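Local coordinates for disulfide bond forming protein (DsbF) (PDB 3IOS), which probably oxidises reduced, unfolded secreted proteins to form disulfide bonds, as a thioredoxin-fold thiol oxidase of Mycobacterium tuberculosis, at residues T15-S23 with F32-K40. Numbering follows the deposited sequence.
Sequences TVPAQLQFS and FHGESLLGK
The Phe22 ring carries the CA of Gly34 over one face, a CH-pi contact 3.9 Å from Gly34 CA to the ring centroid. Gln19 O lies in the ring plane at its edge. CE1 of Phe22 in turn meets the edge of the Phe32 ring, 3.8 Å from Phe32 CE2. With chi1 at 71°, Phe22 folds its ring back over Gly34, although its CB starts away from segment 32-40. Gly34 N donates a nearly straight bond of 2.8 Å to Phe22 O. A water also donates to Phe22 O. The same water donates to Glu35 OE2 and sits in the His33 ring plane, hydrogen-bonded to ND1. Glu35 is bent at chi2 (89°), which brings its carboxylate back beside Leu20 O and Gln21 CA. A second water joins Glu35 OE1 to Gln21 NE2. Leu20 packs on the Gly34 carbonyl and on Leu37 and Leu38. Val16 CG1 presses tightly on Leu38 CD2 at 3.2 Å, and Pro17 CD touches Leu38 CD1. Phe22 and Leu37 both reach Leu44 of strand 42-47. The segments lead into and out of the antiparallel hairpin of strands 23-25 and 31-33, an N-terminal addition to the thioredoxin fold, as in TlpA-like relatives.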
loop_
_atom_site.group_PDB
_atom_site.type_symbol
_atom_site.label_atom_id
_atom_site.label_comp_id
_atom_site.label_asym_id
_atom_site.label_seq_id
_atom_site.Cartn_x
_atom_site.Cartn_y
_atom_site.Cartn_z
ATOM N N THR A 15 -18.568 -12.840 5.352
ATOM C CA THR A 15 -18.087 -11.809 6.316
ATOM C C THR A 15 -16.726 -11.275 5.884
ATOM O O THR A 15 -16.006 -11.927 5.125
ATOM C CB THR A 15 -17.984 -12.380 7.754
ATOM O OG1 THR A 15 -18.708 -12.069 8.950
ATOM C CG2 THR A 15 -16.961 -13.462 8.064
ATOM N N VAL A 16 -16.373 -10.087 6.365
ATOM C CA VAL A 16 -15.092 -9.493 6.008
ATOM C C VAL A 16 -13.916 -10.170 6.671
ATOM O O VAL A 16 -13.990 -10.595 7.824
ATOM C CB VAL A 16 -14.998 -8.005 6.387
ATOM C CG1 VAL A 16 -15.728 -7.167 5.380
ATOM C CG2 VAL A 16 -15.544 -7.785 7.783
ATOM N N PRO A 17 -12.804 -10.277 5.941
ATOM C CA PRO A 17 -11.618 -10.907 6.513
ATOM C C PRO A 17 -11.085 -9.984 7.601
ATOM O O PRO A 17 -11.090 -8.756 7.453
ATOM C CB PRO A 17 -10.681 -11.017 5.315
ATOM C CG PRO A 17 -11.050 -9.819 4.498
ATOM C CD PRO A 17 -12.555 -9.851 4.552
ATOM N N ALA A 18 -10.642 -10.574 8.704
ATOM C CA ALA A 18 -10.118 -9.803 9.819
ATOM C C ALA A 18 -9.014 -8.856 9.375
ATOM O O ALA A 18 -8.836 -7.783 9.946
ATOM C CB ALA A 18 -9.599 -10.747 10.902
ATOM N N GLN A 19 -8.277 -9.252 8.341
ATOM C CA GLN A 19 -7.184 -8.437 7.829
ATOM C C GLN A 19 -7.641 -7.075 7.303
ATOM O O GLN A 19 -6.867 -6.125 7.277
ATOM C CB GLN A 19 -6.444 -9.180 6.710
ATOM C CG GLN A 19 -5.738 -10.468 7.131
ATOM C CD GLN A 19 -6.584 -11.713 6.950
ATOM O OE1 GLN A 19 -6.068 -12.835 6.977
ATOM N NE2 GLN A 19 -7.885 -11.531 6.772
ATOM N N LEU A 20 -8.896 -6.977 6.879
ATOM C CA LEU A 20 -9.399 -5.712 6.352
ATOM C C LEU A 20 -10.126 -4.879 7.397
ATOM O O LEU A 20 -10.605 -3.787 7.108
ATOM C CB LEU A 20 -10.332 -5.970 5.167
ATOM C CG LEU A 20 -9.677 -6.608 3.939
ATOM C CD1 LEU A 20 -10.698 -6.717 2.818
ATOM C CD2 LEU A 20 -8.493 -5.759 3.494
ATOM N N GLN A 21 -10.204 -5.390 8.617
ATOM C CA GLN A 21 -10.893 -4.662 9.668
ATOM C C GLN A 21 -9.988 -3.660 10.358
ATOM O O GLN A 21 -9.482 -3.902 11.454
ATOM C CB GLN A 21 -11.491 -5.644 10.674
ATOM C CG GLN A 21 -12.574 -6.521 10.058
ATOM C CD GLN A 21 -13.246 -7.432 11.065
ATOM O OE1 GLN A 21 -12.657 -8.407 11.533
ATOM N NE2 GLN A 21 -14.490 -7.114 11.407
ATOM N N PHE A 22 -9.790 -2.530 9.692
ATOM C CA PHE A 22 -8.955 -1.456 10.212
ATOM C C PHE A 22 -9.379 -0.144 9.570
ATOM O O PHE A 22 -10.000 -0.132 8.509
ATOM C CB PHE A 22 -7.474 -1.745 9.918
ATOM C CG PHE A 22 -7.094 -1.609 8.462
ATOM C CD1 PHE A 22 -6.787 -0.365 7.919
ATOM C CD2 PHE A 22 -7.036 -2.731 7.637
ATOM C CE1 PHE A 22 -6.432 -0.237 6.575
ATOM C CE2 PHE A 22 -6.682 -2.612 6.289
ATOM C CZ PHE A 22 -6.377 -1.361 5.762
ATOM N N SER A 23 -9.066 0.961 10.233
ATOM C CA SER A 23 -9.390 2.275 9.703
ATOM C C SER A 23 -8.098 3.080 9.734
ATOM O O SER A 23 -7.144 2.692 10.405
ATOM C CB SER A 23 -10.466 2.951 10.554
ATOM O OG SER A 23 -10.065 3.022 11.909
ATOM N N PHE A 32 -10.275 6.474 5.892
ATOM C CA PHE A 32 -10.158 5.286 5.052
ATOM C C PHE A 32 -10.552 4.037 5.828
ATOM O O PHE A 32 -10.146 3.848 6.974
ATOM C CB PHE A 32 -8.721 5.120 4.546
ATOM C CG PHE A 32 -8.509 3.867 3.736
ATOM C CD1 PHE A 32 -8.782 3.850 2.371
ATOM C CD2 PHE A 32 -8.085 2.694 4.350
ATOM C CE1 PHE A 32 -8.632 2.673 1.628
ATOM C CE2 PHE A 32 -7.934 1.514 3.618
ATOM C CZ PHE A 32 -8.211 1.508 2.252
ATOM N N HIS A 33 -11.328 3.174 5.185
ATOM C CA HIS A 33 -11.768 1.941 5.810
ATOM C C HIS A 33 -11.245 0.742 5.041
ATOM O O HIS A 33 -11.472 0.624 3.837
ATOM C CB HIS A 33 -13.296 1.903 5.855
ATOM C CG HIS A 33 -13.893 2.994 6.684
ATOM N ND1 HIS A 33 -13.834 2.995 8.062
ATOM C CD2 HIS A 33 -14.523 4.139 6.332
ATOM C CE1 HIS A 33 -14.403 4.095 8.522
ATOM N NE2 HIS A 33 -14.829 4.806 7.493
ATOM N N GLY A 34 -10.542 -0.147 5.734
ATOM C CA GLY A 34 -10.019 -1.326 5.072
ATOM C C GLY A 34 -11.114 -2.149 4.417
ATOM O O GLY A 34 -10.899 -2.792 3.388
ATOM N N GLU A 35 -12.303 -2.125 5.005
ATOM C CA GLU A 35 -13.409 -2.904 4.461
ATOM C C GLU A 35 -13.827 -2.441 3.062
ATOM O O GLU A 35 -14.505 -3.172 2.333
ATOM C CB GLU A 35 -14.608 -2.855 5.414
ATOM C CG GLU A 35 -14.362 -3.480 6.792
ATOM C CD GLU A 35 -13.807 -2.502 7.821
ATOM O OE1 GLU A 35 -13.819 -2.841 9.026
ATOM O OE2 GLU A 35 -13.360 -1.399 7.439
ATOM N N SER A 36 -13.420 -1.233 2.685
ATOM C CA SER A 36 -13.755 -0.699 1.370
ATOM C C SER A 36 -13.011 -1.466 0.278
ATOM O O SER A 36 -13.283 -1.288 -0.911
ATOM C CB SER A 36 -13.401 0.791 1.288
ATOM O OG SER A 36 -11.998 0.982 1.278
ATOM N N LEU A 37 -12.071 -2.319 0.682
ATOM C CA LEU A 37 -11.305 -3.110 -0.278
ATOM C C LEU A 37 -11.937 -4.473 -0.541
ATOM O O LEU A 37 -11.534 -5.174 -1.467
ATOM C CB LEU A 37 -9.868 -3.318 0.220
ATOM C CG LEU A 37 -9.037 -2.071 0.512
ATOM C CD1 LEU A 37 -7.660 -2.501 0.977
ATOM C CD2 LEU A 37 -8.931 -1.188 -0.725
ATOM N N LEU A 38 -12.921 -4.854 0.266
ATOM C CA LEU A 38 -13.576 -6.151 0.089
ATOM C C LEU A 38 -14.350 -6.245 -1.225
ATOM O O LEU A 38 -15.127 -5.352 -1.566
ATOM C CB LEU A 38 -14.533 -6.438 1.247
ATOM C CG LEU A 38 -15.197 -7.818 1.185
ATOM C CD1 LEU A 38 -14.128 -8.893 1.334
ATOM C CD2 LEU A 38 -16.244 -7.949 2.270
ATOM N N GLY A 39 -14.131 -7.336 -1.955
ATOM C CA GLY A 39 -14.831 -7.547 -3.211
ATOM C C GLY A 39 -14.119 -7.016 -4.434
ATOM O O GLY A 39 -14.637 -7.093 -5.546
ATOM N N LYS A 40 -12.927 -6.470 -4.240
ATOM C CA LYS A 40 -12.168 -5.928 -5.351
ATOM C C LYS A 40 -10.688 -6.226 -5.162
ATOM O O LYS A 40 -10.229 -6.460 -4.047
ATOM C CB LYS A 40 -12.396 -4.418 -5.440
ATOM C CG LYS A 40 -11.927 -3.658 -4.211
ATOM C CD LYS A 40 -12.615 -2.305 -4.085
ATOM C CE LYS A 40 -14.101 -2.472 -3.800
ATOM N NZ LYS A 40 -14.755 -1.180 -3.456
HETATM O O HOH W 1 -15.395 -4.633 10.346
HETATM O O HOH W 2 -12.868 0.555 9.211
#